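Local coordinates for protein glutathione S-transferase (PDB 4IKH) that binds glutathione in a thioredoxin-like domain and probably transfers it to electrophilic substrates, as other members of the glutathione transferase superfamily do, at residues 25-30 with 71-76. Numbering follows the deposited sequence.
Sequences LYSLPT and NKIPAI. With GSH (glutathione), chain B.
Tyr26 and Ala75 face each other as an antiparallel hydrogen-bonded pair: Tyr26 N donates to Ala75 O at 3.0 Å, and Ala75 N returns the bond to Tyr26 O at 3.1 Å. Just before this pair the chain enters strand 75-78 through the cis peptide bond preceding Pro74, the cis-proline loop of the thioredoxin fold, and Ile73 turns its backbone to glutathione. Ile73 N gives a hydrogen bond to O2 of glutathione at 2.8 Å, while Ile73 O accepts one from glutathione N2 at 2.7 Å, so both polar groups of one residue grip the cysteinyl part of the ligand. Lys72 runs alongside glutathione and bends at its last torsion (chi4 -94°), bringing NZ to the glycyl carboxylate oxygen O31 at 3.1 Å. A methionine in place of Lys72 would probably leave the glycyl carboxylate without this positive partner and that end of the ligand freer to swing.

The Ile73 side chain reaches across to segment 25-30, with CG2 over the backbone of Tyr26 and Ser27, while CG1 stays beside glutathione O2. Its CD1 meets Thr30 tip to tip, 3.3 Å from OG1, a hydroxyl that caps the following helix through Gly33 N. Farther along, Leu25 CD1 rests on Ile76 CG2 at 4.0 Å. Strand 23-27 lies between 75-78 and 47-51, and Ile76 bonds onward to Leu89 of strand 87-90. Helix 31-43 covers Leu25 and Pro74, whereas Phe64 of helix 62-65 packs against Tyr26 and Ile73.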
ATOM      1  N   LEU A  25       8.577 -19.281   4.696  1.00 63.83           N
ATOM      2  CA  LEU A  25       8.848 -17.849   4.673  1.00 57.57           C
ATOM      3  C   LEU A  25      10.123 -17.551   3.907  1.00 56.61           C
ATOM      4  O   LEU A  25      11.212 -17.986   4.290  1.00 57.42           O
ATOM      5  CB  LEU A  25       8.943 -17.283   6.094  1.00 61.29           C
ATOM      6  CG  LEU A  25       9.351 -15.813   6.239  1.00 60.59           C
ATOM      7  CD1 LEU A  25       8.378 -14.901   5.508  1.00 58.97           C
ATOM      8  CD2 LEU A  25       9.446 -15.419   7.702  1.00 55.97           C
ATOM      9  N   TYR A  26       9.976 -16.812   2.813  1.00 60.64           N
ATOM     10  CA  TYR A  26      11.115 -16.365   2.029  1.00 57.43           C
ATOM     11  C   TYR A  26      11.309 -14.883   2.309  1.00 53.72           C
ATOM     12  O   TYR A  26      10.514 -14.038   1.878  1.00 49.57           O
ATOM     13  CB  TYR A  26      10.874 -16.648   0.550  1.00 48.75           C
ATOM     14  CG  TYR A  26      10.327 -18.040   0.323  1.00 51.34           C
ATOM     15  CD1 TYR A  26      11.162 -19.149   0.373  1.00 51.18           C
ATOM     16  CD2 TYR A  26       8.972 -18.250   0.082  1.00 48.87           C
ATOM     17  CE1 TYR A  26      10.669 -20.425   0.182  1.00 51.31           C
ATOM     18  CE2 TYR A  26       8.468 -19.526  -0.112  1.00 46.46           C
ATOM     19  CZ  TYR A  26       9.321 -20.607  -0.064  1.00 52.32           C
ATOM     20  OH  TYR A  26       8.833 -21.877  -0.257  1.00 56.35           O
ATOM     21  N   SER A  27      12.355 -14.569   3.065  1.00 54.04           N
ATOM     22  CA  SER A  27      12.499 -13.221   3.592  1.00 50.87           C
ATOM     23  C   SER A  27      13.934 -12.893   3.986  1.00 57.33           C
ATOM     24  O   SER A  27      14.872 -13.620   3.648  1.00 60.92           O
ATOM     25  CB  SER A  27      11.571 -13.040   4.799  1.00 47.35           C
ATOM     26  OG  SER A  27      11.396 -11.674   5.129  1.00 44.77           O
ATOM     27  N   LEU A  28      14.082 -11.796   4.722  1.00 62.12           N
ATOM     28  CA  LEU A  28      15.377 -11.234   5.067  1.00 58.23           C
ATOM     29  C   LEU A  28      15.096 -10.147   6.098  1.00 56.07           C
ATOM     30  O   LEU A  28      14.101  -9.432   5.984  1.00 50.61           O
ATOM     31  CB  LEU A  28      16.018 -10.634   3.815  1.00 61.53           C
ATOM     32  CG  LEU A  28      17.502 -10.273   3.823  1.00 60.50           C
ATOM     33  CD1 LEU A  28      18.347 -11.498   4.099  1.00 58.03           C
ATOM     34  CD2 LEU A  28      17.878  -9.656   2.489  1.00 56.31           C
ATOM     35  N   PRO A  29      15.952 -10.024   7.124  1.00 60.73           N
ATOM     36  CA  PRO A  29      15.669  -9.078   8.213  1.00 63.12           C
ATOM     37  C   PRO A  29      15.611  -7.609   7.774  1.00 61.00           C
ATOM     38  O   PRO A  29      16.372  -6.785   8.281  1.00 65.51           O
ATOM     39  CB  PRO A  29      16.835  -9.301   9.184  1.00 63.82           C
ATOM     40  CG  PRO A  29      17.309 -10.689   8.895  1.00 64.70           C
ATOM     41  CD  PRO A  29      17.123 -10.868   7.415  1.00 61.71           C
ATOM     42  N   THR A  30      14.698  -7.291   6.860  1.00 51.73           N
ATOM     43  CA  THR A  30      14.475  -5.922   6.413  1.00 44.69           C
ATOM     44  C   THR A  30      13.182  -5.420   7.058  1.00 38.51           C
ATOM     45  O   THR A  30      12.453  -6.221   7.645  1.00 43.65           O
ATOM     46  CB  THR A  30      14.341  -5.887   4.893  1.00 47.96           C
ATOM     47  OG1 THR A  30      13.047  -6.374   4.519  1.00 51.95           O
ATOM     48  CG2 THR A  30      15.413  -6.748   4.265  1.00 43.76           C
ATOM     49  N   ASN A  71      10.070  -9.594  -7.689  1.00 36.60           N
ATOM     50  CA  ASN A  71      11.450  -9.779  -7.217  1.00 38.46           C
ATOM     51  C   ASN A  71      11.750  -9.161  -5.851  1.00 37.65           C
ATOM     52  O   ASN A  71      12.868  -8.721  -5.596  1.00 40.93           O
ATOM     53  CB  ASN A  71      12.506  -9.362  -8.265  1.00 43.13           C
ATOM     54  CG  ASN A  71      12.585  -7.847  -8.485  1.00 49.08           C
ATOM     55  OD1 ASN A  71      13.153  -7.109  -7.674  1.00 51.28           O
ATOM     56  ND2 ASN A  71      12.024  -7.382  -9.601  1.00 44.59           N
ATOM     57  N   LYS A  72      10.770  -9.134  -4.973  1.00 37.10           N
ATOM     58  CA  LYS A  72      10.959  -8.595  -3.649  1.00 36.03           C
ATOM     59  C   LYS A  72      10.442  -9.458  -2.489  1.00 35.31           C
ATOM     60  O   LYS A  72       9.413 -10.064  -2.578  1.00 34.13           O
ATOM     61  CB  LYS A  72      10.322  -7.221  -3.567  1.00 32.15           C
ATOM     62  CG  LYS A  72      10.991  -6.151  -4.384  1.00 32.18           C
ATOM     63  CD  LYS A  72      10.316  -4.839  -4.134  1.00 38.07           C
ATOM     64  CE  LYS A  72      10.577  -3.850  -5.233  1.00 39.92           C
ATOM     65  NZ  LYS A  72      11.713  -3.010  -4.875  1.00 45.51           N
ATOM     66  N   ILE A  73      11.160  -9.448  -1.381  1.00 33.79           N
ATOM     67  CA  ILE A  73      10.724 -10.128  -0.168  1.00 37.36           C
ATOM     68  C   ILE A  73       9.879  -9.137   0.642  1.00 37.30           C
ATOM     69  O   ILE A  73      10.021  -7.923   0.466  1.00 36.33           O
ATOM     70  CB  ILE A  73      11.943 -10.644   0.668  1.00 41.31           C
ATOM     71  CG1 ILE A  73      12.869  -9.496   1.084  1.00 32.76           C
ATOM     72  CG2 ILE A  73      12.733 -11.683  -0.112  1.00 37.09           C
ATOM     73  CD1 ILE A  73      12.579  -8.949   2.470  1.00 37.22           C
ATOM     74  N   PRO A  74       9.008  -9.630   1.538  1.00 37.83           N
ATOM     75  CA  PRO A  74       8.739 -11.029   1.873  1.00 33.58           C
ATOM     76  C   PRO A  74       7.761 -11.686   0.919  1.00 36.36           C
ATOM     77  O   PRO A  74       6.987 -11.017   0.228  1.00 31.89           O
ATOM     78  CB  PRO A  74       8.073 -10.926   3.246  1.00 36.65           C
ATOM     79  CG  PRO A  74       7.344  -9.627   3.197  1.00 35.39           C
ATOM     80  CD  PRO A  74       8.236  -8.708   2.395  1.00 41.12           C
ATOM     81  N   ALA A  75       7.808 -13.012   0.908  1.00 38.76           N
ATOM     82  CA  ALA A  75       6.811 -13.826   0.243  1.00 35.52           C
ATOM     83  C   ALA A  75       6.598 -15.061   1.099  1.00 41.18           C
ATOM     84  O   ALA A  75       7.532 -15.530   1.763  1.00 47.99           O
ATOM     85  CB  ALA A  75       7.284 -14.218  -1.167  1.00 32.92           C
ATOM     86  N   ILE A  76       5.380 -15.593   1.109  1.00 36.20           N
ATOM     87  CA  ILE A  76       5.152 -16.860   1.790  1.00 38.24           C
ATOM     88  C   ILE A  76       4.576 -17.912   0.858  1.00 47.28           C
ATOM     89  O   ILE A  76       4.069 -17.610  -0.234  1.00 47.64           O
ATOM     90  CB  ILE A  76       4.215 -16.739   3.021  1.00 48.25           C
ATOM     91  CG1 ILE A  76       2.775 -16.429   2.587  1.00 43.22           C
ATOM     92  CG2 ILE A  76       4.752 -15.716   4.020  1.00 49.99           C
ATOM     93  CD1 ILE A  76       1.784 -16.415   3.751  1.00 45.10           C
TER
HETATM   94  N1  GSH B 301       5.490  -3.377  -1.077  1.00 21.39           N
HETATM   95  CA1 GSH B 301       6.387  -4.453  -0.837  1.00 27.61           C
HETATM   96  C1  GSH B 301       6.017  -5.176   0.426  1.00 32.21           C
HETATM   97  O11 GSH B 301       5.489  -4.538   1.380  1.00 27.98           O
HETATM   98  O12 GSH B 301       6.231  -6.427   0.555  1.00 31.34           O
HETATM   99  CB1 GSH B 301       7.775  -3.923  -0.693  1.00 33.17           C
HETATM  100  CG1 GSH B 301       8.721  -5.110  -0.511  1.00 30.60           C
HETATM  101  CD1 GSH B 301      10.162  -4.663  -0.578  1.00 27.52           C
HETATM  102  OE1 GSH B 301      10.441  -3.513  -0.842  1.00 31.60           O
HETATM  103  N2  GSH B 301      11.227  -5.624  -0.312  1.00 30.29           N
HETATM  104  CA2 GSH B 301      12.592  -5.209  -0.376  1.00 33.01           C
HETATM  105  C2  GSH B 301      13.237  -6.096  -1.425  1.00 34.73           C
HETATM  106  O2  GSH B 301      12.891  -7.279  -1.500  1.00 35.21           O
HETATM  107  CB2 GSH B 301      13.277  -5.424   0.939  1.00 35.54           C
HETATM  108  SG2 GSH B 301      12.502  -4.515   2.262  1.00 41.39           S
HETATM  109  N3  GSH B 301      14.245  -5.593  -2.339  1.00 36.35           N
HETATM  110  CA3 GSH B 301      14.836  -6.492  -3.309  1.00 46.48           C
HETATM  111  C3  GSH B 301      14.973  -5.795  -4.620  1.00 47.87           C
HETATM  112  O31 GSH B 301      14.275  -4.777  -4.871  1.00 48.91           O
HETATM  113  O32 GSH B 301      15.789  -6.235  -5.470  1.00 46.11           O